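Local coordinates for cell wall surface anchor family protein (Streptococcus agalactiae serogroup V, PDB 3PF2) that forms the shaft of a group B streptococcal type 1 pilus as its major pilin, whose C-terminal Ig-like domains bind calcium and probably carry isopeptide bonds, at residues T50-D55 against Q88-I93; L57-V62 against I80-V85; K108-V113 against N125-A130. One frame throughout, in Å; residues are numbered along the deposited sequence. Where two conformers were deposited one is given.

Contact 1: T50-D55 against Q88-I93; sequences TDKFAD and QNTLKI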
loop_
_atom_site.group_PDB
_atom_site.type_symbol
_atom_site.label_atom_id
_atom_site.label_comp_id
_atom_site.label_asym_id
_atom_site.label_seq_id
_atom_site.Cartn_x
_atom_site.Cartn_y
_atom_site.Cartn_z
ATOM N N THR A 50 15.357 -1.807 10.835
ATOM C CA THR A 50 14.591 -0.577 11.062
ATOM C C THR A 50 13.913 -0.140 9.754
ATOM O O THR A 50 14.570 -0.013 8.724
ATOM C CB THR A 50 15.490 0.562 11.561
ATOM O OG1 THR A 50 16.112 0.164 12.797
ATOM C CG2 THR A 50 14.683 1.831 11.780
ATOM N N ASP A 51 12.606 0.087 9.821
ATOM C CA ASP A 51 11.815 0.482 8.655
ATOM C C ASP A 51 11.006 1.719 9.017
ATOM O O ASP A 51 10.064 1.644 9.825
ATOM C CB ASP A 51 10.905 -0.685 8.255
ATOM C CG ASP A 51 10.184 -0.460 6.934
ATOM O OD1 ASP A 51 9.860 0.698 6.607
ATOM O OD2 ASP A 51 9.930 -1.476 6.251
ATOM N N LYS A 52 11.390 2.863 8.443
ATOM C CA LYS A 52 10.662 4.106 8.638
ATOM C C LYS A 52 9.587 4.182 7.552
ATOM O O LYS A 52 9.895 4.382 6.376
ATOM C CB LYS A 52 11.600 5.319 8.589
ATOM C CG LYS A 52 10.882 6.645 8.853
ATOM C CD LYS A 52 11.850 7.815 8.987
ATOM C CE LYS A 52 11.158 9.149 8.707
ATOM N NZ LYS A 52 9.875 9.340 9.435
ATOM N N PHE A 53 8.334 3.962 7.937
ATOM C CA PHE A 53 7.253 3.975 6.944
ATOM C C PHE A 53 6.881 5.388 6.512
ATOM O O PHE A 53 6.792 6.292 7.344
ATOM C CB PHE A 53 6.036 3.186 7.450
ATOM C CG PHE A 53 6.255 1.715 7.460
ATOM C CD1 PHE A 53 6.130 0.971 6.279
ATOM C CD2 PHE A 53 6.638 1.057 8.636
ATOM C CE1 PHE A 53 6.355 -0.415 6.277
ATOM C CE2 PHE A 53 6.857 -0.317 8.639
ATOM C CZ PHE A 53 6.718 -1.058 7.462
ATOM N N ALA A 54 6.702 5.577 5.202
ATOM C CA ALA A 54 6.247 6.852 4.633
ATOM C C ALA A 54 4.961 7.325 5.308
ATOM O O ALA A 54 4.172 6.508 5.787
ATOM C CB ALA A 54 6.017 6.706 3.127
ATOM N N ASP A 55 4.768 8.646 5.348
ATOM C CA ASP A 55 3.568 9.254 5.927
ATOM C C ASP A 55 2.279 8.589 5.450
ATOM O O ASP A 55 1.342 8.413 6.229
ATOM C CB ASP A 55 3.509 10.745 5.563
ATOM C CG ASP A 55 4.611 11.559 6.226
ATOM O OD1 ASP A 55 5.350 11.002 7.061
ATOM O OD2 ASP A 55 4.743 12.760 5.899
ATOM N N GLN A 88 8.240 8.583 14.785
ATOM C CA GLN A 88 8.093 8.967 13.376
ATOM C C GLN A 88 7.761 7.770 12.482
ATOM O O GLN A 88 8.404 7.569 11.447
ATOM C CB GLN A 88 9.352 9.677 12.857
ATOM C CG GLN A 88 9.633 11.038 13.485
ATOM C CD GLN A 88 10.117 10.937 14.922
ATOM O OE1 GLN A 88 11.075 10.213 15.228
ATOM N NE2 GLN A 88 9.459 11.668 15.812
ATOM N N ASN A 89 6.774 6.977 12.900
ATOM C CA ASN A 89 6.241 5.880 12.074
ATOM C C ASN A 89 7.274 4.786 11.777
ATOM O O ASN A 89 7.295 4.207 10.687
ATOM C CB ASN A 89 5.641 6.440 10.764
ATOM C CG ASN A 89 4.455 5.641 10.272
ATOM O OD1 ASN A 89 3.738 5.033 11.065
ATOM N ND2 ASN A 89 4.221 5.660 8.959
ATOM N N THR A 90 8.119 4.492 12.762
ATOM C CA THR A 90 9.265 3.612 12.561
ATOM C C THR A 90 9.102 2.272 13.257
ATOM O O THR A 90 8.885 2.208 14.476
ATOM C CB THR A 90 10.584 4.304 13.027
ATOM O OG1 THR A 90 10.814 5.473 12.233
ATOM C CG2 THR A 90 11.779 3.386 12.893
ATOM N N LEU A 91 9.207 1.206 12.465
ATOM C CA LEU A 91 9.244 -0.162 12.954
ATOM C C LEU A 91 10.689 -0.603 13.201
ATOM O O LEU A 91 11.570 -0.386 12.361
ATOM C CB LEU A 91 8.587 -1.091 11.932
ATOM C CG LEU A 91 8.658 -2.611 12.133
ATOM C CD1 LEU A 91 7.900 -3.043 13.412
ATOM C CD2 LEU A 91 8.102 -3.340 10.905
ATOM N N LYS A 92 10.936 -1.220 14.353
ATOM C CA LYS A 92 12.230 -1.846 14.595
ATOM C C LYS A 92 12.016 -3.278 15.026
ATOM O O LYS A 92 11.210 -3.532 15.921
ATOM C CB LYS A 92 13.001 -1.083 15.664
ATOM C CG LYS A 92 14.447 -1.540 15.817
ATOM C CD LYS A 92 15.043 -0.980 17.102
ATOM C CE LYS A 92 15.338 0.502 17.012
ATOM N NZ LYS A 92 15.736 0.997 18.372
ATOM N N ILE A 93 12.703 -4.210 14.367
ATOM C CA ILE A 93 12.653 -5.628 14.718
ATOM C C ILE A 93 14.051 -6.082 15.124
ATOM O O ILE A 93 14.988 -6.049 14.328
ATOM C CB ILE A 93 12.104 -6.509 13.572
ATOM C CG1 ILE A 93 10.671 -6.082 13.220
ATOM C CG2 ILE A 93 12.184 -8.008 13.937
ATOM C CD1 ILE A 93 10.171 -6.681 11.944
#
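Asp51 and Leu91 form the hydrogen-bonded pair at the middle of this antiparallel contact, where the end of strand 46-52 and the start of strand 90-95 run side by side at 170°. Asp51 N reaches Leu91 O over 2.8 Å, and Leu91 N returns the bond to Asp51 O. Beyond the regular pairing, Phe53 N still finds Asn89 O at 2.9 Å. Gln88 and Asn89, both with positive phi, turn the chain here, and the side-chain amide of Asn89 points back at the other segment. Its ND2 meets Phe53 O at 3.1 Å from well above the carbonyl plane, 66° out of it, while also bonding Leu57 O.

The tight side is the one bearing Asp51 and Leu91. The Phe53 ring lies alongside the leucine, pointing the same way; CE2 approaches Leu91 CB to 3.8 Å, and Leu91 CD2 sits in plane at the ring edge. Over one ring face stands Asp51 OD1. Val136 of strand 132-140 packs on both Phe53 and Leu91.

The side carrying Thr50, Lys52, Thr90 and Lys92 is looser and faces solvent, although two methyls, Thr50 CG2 and Thr90 CG2, press together at 3.5 Å. Lys52 runs out extended past Thr90 OG1, itself hydrogen-bonded to Asn87 O, then bends at its last torsion (chi4 49°), where NZ donates a hydrogen bond to Gln88 O (3.1 Å).

On the buried side, Asp51 OD2 is hydrogen-bonded to Lys11, and Asn152 touches Phe53. A carboxylate beside a lysine and an asparagine, walled by Phe53 and Phe154, is consistent with the setting in which Ig-like pilin domains form intramolecular isopeptide bonds; the strand pairing would then hold the acid in position.

Contact 2: L57-V62 against I80-V85; sequences LTYKSV and IDEPTV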
loop_
_atom_site.group_PDB
_atom_site.type_symbol
_atom_site.label_atom_id
_atom_site.label_comp_id
_atom_site.label_asym_id
_atom_site.label_seq_id
_atom_site.Cartn_x
_atom_site.Cartn_y
_atom_site.Cartn_z
ATOM N N LEU A 57 1.625 5.639 4.576
ATOM C CA LEU A 57 1.428 4.237 4.949
ATOM C C LEU A 57 1.074 4.112 6.425
ATOM O O LEU A 57 1.659 4.795 7.257
ATOM C CB LEU A 57 2.687 3.425 4.651
ATOM C CG LEU A 57 3.174 3.390 3.196
ATOM C CD1 LEU A 57 4.488 2.664 3.100
ATOM C CD2 LEU A 57 2.150 2.723 2.270
ATOM N N THR A 58 0.109 3.250 6.738
ATOM C CA THR A 58 -0.201 2.897 8.128
ATOM C C THR A 58 0.191 1.443 8.380
ATOM O O THR A 58 -0.316 0.528 7.732
ATOM C CB THR A 58 -1.700 3.146 8.476
ATOM O OG1 THR A 58 -1.984 4.548 8.368
ATOM C CG2 THR A 58 -2.030 2.670 9.919
ATOM N N TYR A 59 1.114 1.248 9.321
ATOM C CA TYR A 59 1.502 -0.064 9.823
ATOM C C TYR A 59 0.348 -0.738 10.577
ATOM O O TYR A 59 -0.364 -0.086 11.364
ATOM C CB TYR A 59 2.714 0.091 10.757
ATOM C CG TYR A 59 3.009 -1.109 11.643
ATOM C CD1 TYR A 59 3.889 -2.110 11.230
ATOM C CD2 TYR A 59 2.424 -1.223 12.907
ATOM C CE1 TYR A 59 4.168 -3.207 12.047
ATOM C CE2 TYR A 59 2.681 -2.308 13.723
ATOM C CZ TYR A 59 3.562 -3.286 13.295
ATOM O OH TYR A 59 3.838 -4.368 14.098
ATOM N N LYS A 60 0.166 -2.034 10.333
ATOM C CA LYS A 60 -0.890 -2.806 11.004
ATOM C C LYS A 60 -0.328 -3.838 11.964
ATOM O O LYS A 60 -0.731 -3.886 13.122
ATOM C CB LYS A 60 -1.834 -3.490 10.010
ATOM C CG LYS A 60 -2.747 -2.545 9.255
ATOM C CD LYS A 60 -3.669 -1.770 10.202
ATOM C CE LYS A 60 -4.280 -0.568 9.493
ATOM N NZ LYS A 60 -5.288 0.117 10.364
ATOM N N SER A 61 0.586 -4.673 11.476
ATOM C CA SER A 61 1.156 -5.751 12.286
ATOM C C SER A 61 2.319 -6.384 11.565
ATOM O O SER A 61 2.504 -6.164 10.362
ATOM C CB SER A 61 0.102 -6.843 12.546
ATOM O OG SER A 61 -0.447 -7.298 11.324
ATOM N N VAL A 62 3.105 -7.169 12.303
ATOM C CA VAL A 62 4.105 -8.045 11.706
ATOM C C VAL A 62 3.539 -9.464 11.702
ATOM O O VAL A 62 2.932 -9.903 12.693
ATOM C CB VAL A 62 5.451 -8.002 12.473
ATOM C CG1 VAL A 62 6.459 -8.975 11.868
ATOM C CG2 VAL A 62 6.029 -6.558 12.510
ATOM N N ILE A 80 9.676 -6.741 18.777
ATOM C CA ILE A 80 9.138 -5.719 17.905
ATOM C C ILE A 80 8.957 -4.401 18.658
ATOM O O ILE A 80 8.448 -4.383 19.785
ATOM C CB ILE A 80 7.783 -6.195 17.326
ATOM C CG1 ILE A 80 8.017 -7.279 16.266
ATOM C CG2 ILE A 80 6.960 -5.019 16.785
ATOM C CD1 ILE A 80 6.796 -8.165 16.023
ATOM N N ASP A 81 9.384 -3.305 18.030
ATOM C CA ASP A 81 9.060 -1.964 18.475
ATOM C C ASP A 81 8.190 -1.346 17.381
ATOM O O ASP A 81 8.672 -1.074 16.279
ATOM C CB ASP A 81 10.348 -1.159 18.691
ATOM C CG ASP A 81 10.099 0.197 19.317
ATOM O OD1 ASP A 81 9.253 0.305 20.233
ATOM O OD2 ASP A 81 10.763 1.164 18.899
ATOM N N GLU A 82 6.900 -1.154 17.667
ATOM C CA GLU A 82 5.949 -0.721 16.631
ATOM C C GLU A 82 6.049 0.767 16.302
ATOM O O GLU A 82 6.441 1.568 17.152
ATOM C CB GLU A 82 4.514 -1.072 17.040
ATOM C CG GLU A 82 4.265 -2.553 17.184
ATOM C CD GLU A 82 3.190 -2.889 18.217
ATOM O OE1 GLU A 82 2.165 -2.175 18.295
ATOM O OE2 GLU A 82 3.374 -3.890 18.946
ATOM N N PRO A 83 5.693 1.149 15.057
ATOM C CA PRO A 83 5.632 2.545 14.626
ATOM C C PRO A 83 4.657 3.342 15.475
ATOM O O PRO A 83 3.567 2.856 15.771
ATOM C CB PRO A 83 5.070 2.441 13.201
ATOM C CG PRO A 83 5.489 1.128 12.737
ATOM C CD PRO A 83 5.447 0.225 13.936
ATOM N N THR A 84 5.037 4.553 15.859
ATOM C CA THR A 84 4.132 5.436 16.592
ATOM C C THR A 84 4.383 6.855 16.117
ATOM O O THR A 84 5.340 7.107 15.382
ATOM C CB THR A 84 4.373 5.388 18.131
ATOM O OG1 THR A 84 5.663 5.933 18.425
ATOM C CG2 THR A 84 4.285 3.975 18.678
ATOM N N VAL A 85 3.535 7.791 16.538
ATOM C CA VAL A 85 3.793 9.204 16.265
ATOM C C VAL A 85 5.145 9.637 16.845
ATOM O O VAL A 85 5.883 10.382 16.209
ATOM C CB VAL A 85 2.656 10.146 16.775
ATOM C CG1 VAL A 85 1.386 9.961 15.955
ATOM C CG2 VAL A 85 2.366 9.913 18.252
#
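With CG of Tyr59 swung anti to the backbone N (chi1 164°) and the ring plane turned roughly at right angles to the CA-CB-CG plane (chi2 92°), the tyrosine lays one face against Pro83. Pro83 CD stands 3.6 Å from the ring centroid and 14° off the normal, a CH-pi contact, while Pro83 CG follows at 3.5 Å from Tyr59 CG. The backbone N of Ser61 covers the opposite face, and Val62 CG2 lies in plane at the ring edge. The ring is thus held between Pro83 and the Ser61 backbone.

Strand 57-67 belongs to one sheet of the Ig-like domain and strand 78-81 to another, so these side chains bridge sheet to sheet without any hydrogen bond between the segments. A classic beta bulge, in which Lys60 and Ser61 both face Ala137, puts Tyr59 and Val62, three residues apart, on the same side of the strand, both directed at 80-85. Val62 and Ile80 meet tip to tip, Ile80 CD1 being 3.8 Å from Val62 CB.

Towards the surface, Glu82 crosses the tyrosine at about a right angle. Its CG comes to 3.6 Å from Tyr59 OH, and its carboxylate makes a long, weak ion pair with Arg74.

Contact 3: K108-V113 against N125-A130; sequences KGMTLV and NTDDAA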
loop_
_atom_site.group_PDB
_atom_site.type_symbol
_atom_site.label_atom_id
_atom_site.label_comp_id
_atom_site.label_asym_id
_atom_site.label_seq_id
_atom_site.Cartn_x
_atom_site.Cartn_y
_atom_site.Cartn_z
ATOM N N LYS A 108 20.321 -25.768 9.749
ATOM C CA LYS A 108 20.972 -27.023 9.398
ATOM C C LYS A 108 20.127 -27.828 8.412
ATOM O O LYS A 108 18.935 -28.061 8.633
ATOM C CB LYS A 108 21.296 -27.836 10.658
ATOM C CG LYS A 108 22.459 -27.266 11.488
ATOM C CD LYS A 108 23.812 -27.855 11.095
ATOM C CE LYS A 108 23.901 -29.352 11.433
ATOM N NZ LYS A 108 25.305 -29.862 11.412
ATOM N N GLY A 109 20.757 -28.215 7.309
ATOM C CA GLY A 109 20.072 -28.918 6.240
ATOM C C GLY A 109 19.512 -27.995 5.165
ATOM O O GLY A 109 19.150 -28.458 4.084
ATOM N N MET A 110 19.439 -26.699 5.460
ATOM C CA MET A 110 18.937 -25.718 4.497
ATOM C C MET A 110 20.012 -25.286 3.513
ATOM O O MET A 110 21.204 -25.296 3.837
ATOM C CB MET A 110 18.405 -24.480 5.213
ATOM C CG MET A 110 17.031 -24.648 5.824
ATOM S SD MET A 110 16.440 -23.120 6.573
ATOM C CE MET A 110 15.190 -23.808 7.644
ATOM N N THR A 111 19.586 -24.904 2.308
ATOM C CA THR A 111 20.464 -24.262 1.343
ATOM C C THR A 111 20.099 -22.780 1.343
ATOM O O THR A 111 18.949 -22.415 1.108
ATOM C CB THR A 111 20.346 -24.892 -0.049
ATOM O OG1 THR A 111 20.760 -26.267 0.020
ATOM C CG2 THR A 111 21.226 -24.155 -1.067
ATOM N N LEU A 112 21.079 -21.939 1.641
ATOM C CA LEU A 112 20.805 -20.523 1.901
ATOM C C LEU A 112 20.985 -19.693 0.637
ATOM O O LEU A 112 21.965 -19.861 -0.105
ATOM C CB LEU A 112 21.688 -19.996 3.047
ATOM C CG LEU A 112 21.665 -20.845 4.329
ATOM C CD1 LEU A 112 22.815 -20.490 5.285
ATOM C CD2 LEU A 112 20.327 -20.732 5.028
ATOM N N VAL A 113 20.017 -18.812 0.375
ATOM C CA VAL A 113 20.175 -17.864 -0.715
ATOM C C VAL A 113 21.350 -16.960 -0.369
ATOM O O VAL A 113 21.509 -16.547 0.783
ATOM C CB VAL A 113 18.891 -17.050 -0.951
ATOM C CG1 VAL A 113 19.114 -15.997 -2.011
ATOM C CG2 VAL A 113 17.762 -17.984 -1.385
ATOM N N ASN A 125 10.097 -19.247 -0.382
ATOM C CA ASN A 125 11.098 -19.333 0.690
ATOM C C ASN A 125 10.989 -20.768 1.194
ATOM O O ASN A 125 10.015 -21.139 1.844
ATOM C CB ASN A 125 10.780 -18.303 1.779
ATOM C CG ASN A 125 11.863 -18.189 2.846
ATOM O OD1 ASN A 125 12.887 -18.848 2.786
ATOM N ND2 ASN A 125 11.607 -17.362 3.848
ATOM N N THR A 126 11.974 -21.574 0.815
ATOM C CA THR A 126 11.962 -23.018 1.042
ATOM C C THR A 126 13.290 -23.460 1.666
ATOM O O THR A 126 14.269 -22.719 1.649
ATOM C CB THR A 126 11.758 -23.805 -0.272
ATOM O OG1 THR A 126 12.846 -23.554 -1.179
ATOM C CG2 THR A 126 10.427 -23.447 -0.959
ATOM N N ASP A 127 13.325 -24.685 2.195
ATOM C CA ASP A 127 14.565 -25.213 2.783
ATOM C C ASP A 127 15.714 -25.311 1.793
ATOM O O ASP A 127 16.885 -25.243 2.196
ATOM C CB ASP A 127 14.338 -26.600 3.371
ATOM C CG ASP A 127 13.541 -26.581 4.646
ATOM O OD1 ASP A 127 13.229 -25.498 5.191
ATOM O OD2 ASP A 127 13.236 -27.694 5.118
ATOM N N ASP A 128 15.389 -25.501 0.515
ATOM C CA ASP A 128 16.396 -25.640 -0.528
ATOM C C ASP A 128 16.776 -24.303 -1.168
ATOM O O ASP A 128 17.662 -24.248 -2.015
ATOM C CB ASP A 128 15.929 -26.650 -1.583
ATOM C CG ASP A 128 15.920 -28.071 -1.057
ATOM O OD1 ASP A 128 16.746 -28.385 -0.173
ATOM O OD2 ASP A 128 15.087 -28.878 -1.518
ATOM N N ALA A 129 16.091 -23.236 -0.752
ATOM C CA ALA A 129 16.382 -21.858 -1.186
ATOM C C ALA A 129 15.879 -20.890 -0.113
ATOM O O ALA A 129 14.871 -20.191 -0.292
ATOM C CB ALA A 129 15.754 -21.571 -2.550
ATOM N N ALA A 130 16.599 -20.849 1.012
ATOM C CA ALA A 130 16.096 -20.212 2.233
ATOM C C ALA A 130 16.674 -18.834 2.481
ATOM O O ALA A 130 17.858 -18.584 2.215
ATOM C CB ALA A 130 16.375 -21.093 3.456
HETATM O O HOH W 1 19.100 -28.093 1.395
HETATM O O HOH W 2 19.693 -16.607 2.856
#
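The carboxylate of Asp127 is the flat side-chain group nearest the other segment, and Met110 passes over one side of its plane. Met110 CE lies 3.6 Å from Asp127 OD1, with Met110 CG above the same side; that oxygen is also hydrogen-bonded to Ser69. A water donates to Gly109 O and accepts from Thr111 OG1; its further bond to the carboxylate of Asp128, through OD1, is tentative, because that side chain adopts two conformations.

The other flat groups that meet across the contact are peptide units, joined by hydrogen bonds as two irregular segments run in the same sense. Thr111 N meets Asp127 O at 2.7 Å, nearly along the C=O axis, and Ala130 N approaches Thr111 O at 2.8 Å with a similar lineup. Val113 N then bonds to Ala130 O, arriving 22° out of the carbonyl plane. The last two backbone bonds flank Leu112 and bridge it, in parallel sense, to Ala130. A second water donates to Ala130 O and to Val113 O. A type I turn from Thr126 to Ala129 brings Asp127 O to face Thr111.

Between the backbones the packing is small. Met110, extended beyond CG (chi2 -177°), carries SD to 3.7 Å from Ala130 CB, while Val113 CG2 rests 3.7 Å from Ala129 C. Thr111 CB sits 3.4 Å from Asp128 O on the solvent side. Met110 also touches Ile67 of strand 57-67, and Leu112 touches Ala39.

The two loops flank helix 116-121, so their bridge closes that excursion just before strand 132-140. The grip is thus mainly main-chain: three backbone hydrogen bonds, with small apolar contacts and waters adding to it, so it depends less on the identity of most side chains.

Contacts 1 and 2 form one neighbourhood, their centres 7 Å apart, and contact 2 is nested along the chain inside the loop that contact 1 closes. Strands 78-81 and 90-95 are neighbours in one sheet, where Lys92 O and Asp81 N are probably hydrogen-bonded; contact 2 joins that sheet to strand 57-67 of another. Contact 3 follows both in the chain and lies apart: its centre is 29 Å from theirs, with nearest atoms about 13 Å away. All three belong to the Cna-B-like part of the pilin. The first two thus knit the body of an Ig-like domain, whereas the third joins the two loops on either side of helix 116-121, ahead of strand 132-140.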